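Local atomic coordinates of hypothetical protein (Pectobacterium atrosepticum SCRI1043, PDB entry 2P7I), a protein that probably transfers methyl groups from S-adenosylmethionine to an acceptor not yet identified, as a Rossmann-like class I methyltransferase. Residues K202-N206 and F207-Q211; A163-E166 and A167-A170. One frame throughout, in Å; residues are numbered along the deposited sequence.

Contact 1 (K202-N206 and F207-Q211); sequences KALAN and FQWDQ
Leu-204 and Trp-209 meet at the start of helix 206-212 through one apolar and one polar contact. The apolar one is a CH-pi interaction: Leu-204 CB sits over one face of the indole, 3.9 Å from the centroid of the five-membered ring, while CD1 reaches the far rim at CZ2 and CH2. The CG methylene of Lys-202 approaches the same ring at its edge, near NE1. Separately, Ala-205 CB meets the Phe-207 ring obliquely, 3.7 Å from CD1.

Hydrogen bonds form the second group. Trp-209 NE1 lies 2.8 Å from Leu-204 O, but the bond is bent (121°) and weak. Much straighter is the bond from Ala-205 N to Gln-208 OE1, 2.9 Å at 169°, in which the extended side chain of Gln-208 brings its amide oxygen back to the residue before the helix. Ala-205 O accepts from Trp-209 N at 2.9 Å and more weakly from Gln-208 N, and Asn-206 O accepts from Asp-210 N.

A polar chain runs along the flank. Lys-202 is stretched out from the start, its CG opposite the backbone N (chi1 -171°), which carries NZ to within 2.8 Å of Asn-206 OD1, nearly in line with the C=O bond. Asn-206 ND2 gives a hydrogen bond to a water that in turn donates to Asp-210 OD2 at 2.7 Å; Asp-210 OD1 accepts from Phe-24 N.

Phe-24 also stacks on Trp-209, and Phe-200 meets that indole edge-to-face. Leu-204 and Gln-208 both pack on Leu-218 of the second subunit. The whole is a helix N-terminus with Ala-205 as N-cap, whose backbone N is bonded by the side chain three residues on, as in one half of a capping box.

Contact 2 (A163-E166 and A167-A170); sequences AVTE and AEFA
The carboxylate of Glu-168 is the flat group that reaches back across the turn: Thr-165 N meets its OE1 from above the carboxylate plane, 42° out of it, in a 2.8 Å bond that is almost straight (177°). Thr-165 CG2 lies 3.5 Å from the same oxygen. The other oxygen, OE2, forms a salt bridge with Arg-149, so the carboxylate is held by both a backbone N-H and a charge, which probably stabilises its ionised form. The second flat group, the Phe-169 ring, leads away from the turn to a cation-pi contact with Arg-174; of the Phe-169 side chain it is CB that meets the preceding residues, 4.0 Å from Val-164 CG1.

The reciprocal bond comes from the threonine. Its OG1 stands between the backbone N and the carbonyl carbon (chi1 69°), which puts it where it accepts from Glu-168 N at 3.1 Å. Regular helical bonds then follow, Phe-169 N to Thr-165 O at 2.8 Å and Ala-170 N to Glu-166 O at 3.0 Å. With Thr-165 as N-cap and each residue's side chain accepting from the other's backbone N, the arrangement is a classical capping box, opening helix 166-171 on the surface.

Both contacts are helix starts, in series along the chain: contact 2 opens helix 166-171, and contact 1 follows strand 192-201, an outermost strand, within this chain, of the mixed sheet, and opens helix 206-212. Their centres lie about 18 Å apart and their nearest atoms about 9 Å, without touching. Helix 147-154 relates them, since Ser-148 bonds the backbone of Lys-202 in contact 1 while Arg-149 pairs with Glu-168 in contact 2. Contact 1 is partly buried and packs on a second subunit, whereas contact 2 is a surface feature of one chain. Contact 2 lies between strands 135-142 and 192-201, contact 1 between 192-201 and 237-245, so both belong to connections at the sheet's antiparallel end.

Contact 1 (K202-N206 and F207-Q211)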
loop_
_atom_site.group_PDB
_atom_site.type_symbol
_atom_site.label_atom_id
_atom_site.label_comp_id
_atom_site.label_asym_id
_atom_site.label_seq_id
_atom_site.Cartn_x
_atom_site.Cartn_y
_atom_site.Cartn_z
ATOM N N LYS B 202 8.561 -8.707 -4.643
ATOM C CA LYS B 202 8.860 -9.437 -5.903
ATOM C C LYS B 202 8.230 -8.698 -7.082
ATOM O O LYS B 202 7.014 -8.730 -7.243
ATOM C CB LYS B 202 8.296 -10.865 -5.847
ATOM C CG LYS B 202 8.715 -11.787 -7.004
ATOM C CD LYS B 202 7.896 -13.064 -6.996
ATOM C CE LYS B 202 8.212 -13.922 -8.188
ATOM N NZ LYS B 202 7.325 -15.138 -8.196
ATOM N N ALA B 203 9.050 -8.014 -7.870
ATOM C CA ALA B 203 8.550 -7.199 -8.990
ATOM C C ALA B 203 8.793 -7.833 -10.363
ATOM O O ALA B 203 8.271 -7.356 -11.370
ATOM C CB ALA B 203 9.161 -5.815 -8.935
ATOM N N LEU B 204 9.547 -8.921 -10.387
ATOM C CA LEU B 204 9.867 -9.648 -11.606
ATOM C C LEU B 204 9.371 -11.062 -11.469
ATOM O O LEU B 204 9.292 -11.578 -10.368
ATOM C CB LEU B 204 11.371 -9.700 -11.789
ATOM C CG LEU B 204 12.109 -8.390 -12.073
ATOM C CD1 LEU B 204 13.591 -8.552 -11.786
ATOM C CD2 LEU B 204 11.886 -7.949 -13.503
ATOM N N ALA B 205 9.074 -11.700 -12.594
ATOM C CA ALA B 205 8.611 -13.068 -12.601
ATOM C C ALA B 205 9.804 -14.002 -12.521
ATOM O O ALA B 205 10.924 -13.632 -12.876
ATOM C CB ALA B 205 7.819 -13.343 -13.834
ATOM N N ASN B 206 9.566 -15.215 -12.055
ATOM C CA ASN B 206 10.639 -16.204 -11.948
ATOM C C ASN B 206 11.467 -16.340 -13.207
ATOM O O ASN B 206 12.697 -16.345 -13.149
ATOM C CB ASN B 206 10.071 -17.565 -11.584
ATOM C CG ASN B 206 9.740 -17.670 -10.123
ATOM O OD1 ASN B 206 9.208 -16.746 -9.526
ATOM N ND2 ASN B 206 10.064 -18.800 -9.534
ATOM N N PHE B 207 10.803 -16.445 -14.351
ATOM C CA PHE B 207 11.544 -16.611 -15.595
ATOM C C PHE B 207 12.521 -15.459 -15.785
ATOM O O PHE B 207 13.625 -15.657 -16.281
ATOM C CB PHE B 207 10.608 -16.819 -16.794
ATOM C CG PHE B 207 10.045 -15.553 -17.403
ATOM C CD1 PHE B 207 8.841 -15.027 -16.966
ATOM C CD2 PHE B 207 10.694 -14.933 -18.468
ATOM C CE1 PHE B 207 8.313 -13.886 -17.545
ATOM C CE2 PHE B 207 10.168 -13.792 -19.053
ATOM C CZ PHE B 207 8.977 -13.266 -18.585
ATOM N N GLN B 208 12.136 -14.263 -15.327
ATOM C CA GLN B 208 13.015 -13.109 -15.417
ATOM C C GLN B 208 14.140 -13.174 -14.384
ATOM O O GLN B 208 15.283 -12.854 -14.702
ATOM C CB GLN B 208 12.219 -11.814 -15.313
ATOM C CG GLN B 208 11.155 -11.715 -16.393
ATOM C CD GLN B 208 10.189 -10.569 -16.191
ATOM O OE1 GLN B 208 9.727 -10.308 -15.072
ATOM N NE2 GLN B 208 9.857 -9.890 -17.280
ATOM N N TRP B 209 13.820 -13.596 -13.160
ATOM C CA TRP B 209 14.826 -13.751 -12.111
ATOM C C TRP B 209 15.921 -14.707 -12.555
ATOM O O TRP B 209 17.090 -14.427 -12.395
ATOM C CB TRP B 209 14.213 -14.272 -10.799
ATOM C CG TRP B 209 13.431 -13.259 -10.059
ATOM C CD1 TRP B 209 12.094 -13.246 -9.895
ATOM C CD2 TRP B 209 13.939 -12.108 -9.363
ATOM N NE1 TRP B 209 11.721 -12.156 -9.143
ATOM C CE2 TRP B 209 12.833 -11.441 -8.808
ATOM C CE3 TRP B 209 15.214 -11.592 -9.150
ATOM C CZ2 TRP B 209 12.954 -10.259 -8.064
ATOM C CZ3 TRP B 209 15.345 -10.432 -8.423
ATOM C CH2 TRP B 209 14.224 -9.772 -7.885
ATOM N N ASP B 210 15.525 -15.832 -13.121
ATOM C CA ASP B 210 16.472 -16.876 -13.442
ATOM C C ASP B 210 17.453 -16.407 -14.504
ATOM O O ASP B 210 18.616 -16.794 -14.474
ATOM C CB ASP B 210 15.747 -18.151 -13.865
ATOM C CG ASP B 210 14.871 -18.729 -12.741
ATOM O OD1 ASP B 210 15.120 -18.454 -11.536
ATOM O OD2 ASP B 210 13.918 -19.465 -13.075
ATOM N N GLN B 211 17.000 -15.550 -15.413
ATOM C CA GLN B 211 17.897 -14.931 -16.375
ATOM C C GLN B 211 18.753 -13.858 -15.726
ATOM O O GLN B 211 19.952 -13.849 -15.894
ATOM C CB GLN B 211 17.124 -14.327 -17.543
ATOM C CG GLN B 211 16.316 -15.330 -18.373
ATOM C CD GLN B 211 15.361 -14.630 -19.329
ATOM O OE1 GLN B 211 15.789 -14.057 -20.327
ATOM N NE2 GLN B 211 14.063 -14.641 -19.004
HETATM O O HOH W 1 12.537 -19.984 -10.839
#

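Contact 2 (A163-E166 and A167-A170)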
loop_
_atom_site.group_PDB
_atom_site.type_symbol
_atom_site.label_atom_id
_atom_site.label_comp_id
_atom_site.label_asym_id
_atom_site.label_seq_id
_atom_site.Cartn_x
_atom_site.Cartn_y
_atom_site.Cartn_z
ATOM N N ALA B 163 -6.588 -16.032 -9.636
ATOM C CA ALA B 163 -6.803 -17.064 -10.621
ATOM C C ALA B 163 -5.779 -18.160 -10.410
ATOM O O ALA B 163 -4.692 -17.944 -9.889
ATOM C CB ALA B 163 -6.688 -16.514 -12.093
ATOM N N VAL B 164 -6.140 -19.357 -10.847
ATOM C CA VAL B 164 -5.169 -20.456 -10.962
ATOM C C VAL B 164 -4.983 -20.671 -12.466
ATOM O O VAL B 164 -5.956 -20.953 -13.176
ATOM C CB VAL B 164 -5.674 -21.789 -10.300
ATOM C CG1 VAL B 164 -4.641 -22.902 -10.522
ATOM C CG2 VAL B 164 -5.967 -21.621 -8.817
ATOM N N THR B 165 -3.766 -20.497 -12.967
ATOM C CA THR B 165 -3.520 -20.621 -14.389
ATOM C C THR B 165 -3.466 -22.091 -14.741
ATOM O O THR B 165 -3.476 -22.967 -13.888
ATOM C CB THR B 165 -2.175 -20.011 -14.887
ATOM O OG1 THR B 165 -1.079 -20.782 -14.405
ATOM C CG2 THR B 165 -1.991 -18.555 -14.431
ATOM N N GLU B 166 -3.434 -22.351 -16.028
ATOM C CA GLU B 166 -3.318 -23.702 -16.536
ATOM C C GLU B 166 -2.031 -24.406 -16.135
ATOM O O GLU B 166 -2.081 -25.567 -15.736
ATOM C CB GLU B 166 -3.408 -23.660 -18.057
ATOM C CG GLU B 166 -4.802 -23.292 -18.593
ATOM C CD GLU B 166 -5.741 -24.490 -18.645
ATOM O OE1 GLU B 166 -6.122 -24.972 -17.556
ATOM O OE2 GLU B 166 -6.073 -24.962 -19.773
ATOM N N ALA B 167 -0.883 -23.757 -16.302
ATOM C CA ALA B 167 0.382 -24.321 -15.834
ATOM C C ALA B 167 0.320 -24.625 -14.327
ATOM O O ALA B 167 0.724 -25.718 -13.882
ATOM C CB ALA B 167 1.566 -23.383 -16.136
ATOM N N GLU B 168 -0.222 -23.677 -13.568
ATOM C CA GLU B 168 -0.336 -23.818 -12.124
ATOM C C GLU B 168 -1.198 -24.998 -11.779
ATOM O O GLU B 168 -0.831 -25.842 -10.939
ATOM C CB GLU B 168 -0.910 -22.548 -11.508
ATOM C CG GLU B 168 0.122 -21.483 -11.462
ATOM C CD GLU B 168 -0.439 -20.089 -11.258
ATOM O OE1 GLU B 168 -1.681 -19.898 -11.160
ATOM O OE2 GLU B 168 0.402 -19.179 -11.249
ATOM N N PHE B 169 -2.331 -25.097 -12.439
ATOM C CA PHE B 169 -3.201 -26.215 -12.137
ATOM C C PHE B 169 -2.510 -27.549 -12.432
ATOM O O PHE B 169 -2.656 -28.532 -11.677
ATOM C CB PHE B 169 -4.483 -26.123 -12.922
ATOM C CG PHE B 169 -5.460 -27.188 -12.562
ATOM C CD1 PHE B 169 -5.401 -28.412 -13.164
ATOM C CD2 PHE B 169 -6.438 -26.956 -11.611
ATOM C CE1 PHE B 169 -6.307 -29.399 -12.838
ATOM C CE2 PHE B 169 -7.347 -27.932 -11.274
ATOM C CZ PHE B 169 -7.283 -29.157 -11.887
ATOM N N ALA B 170 -1.747 -27.560 -13.515
ATOM C CA ALA B 170 -1.022 -28.750 -13.950
ATOM C C ALA B 170 -0.013 -29.153 -12.903
ATOM O O ALA B 170 0.227 -30.320 -12.673
ATOM C CB ALA B 170 -0.297 -28.481 -15.298
#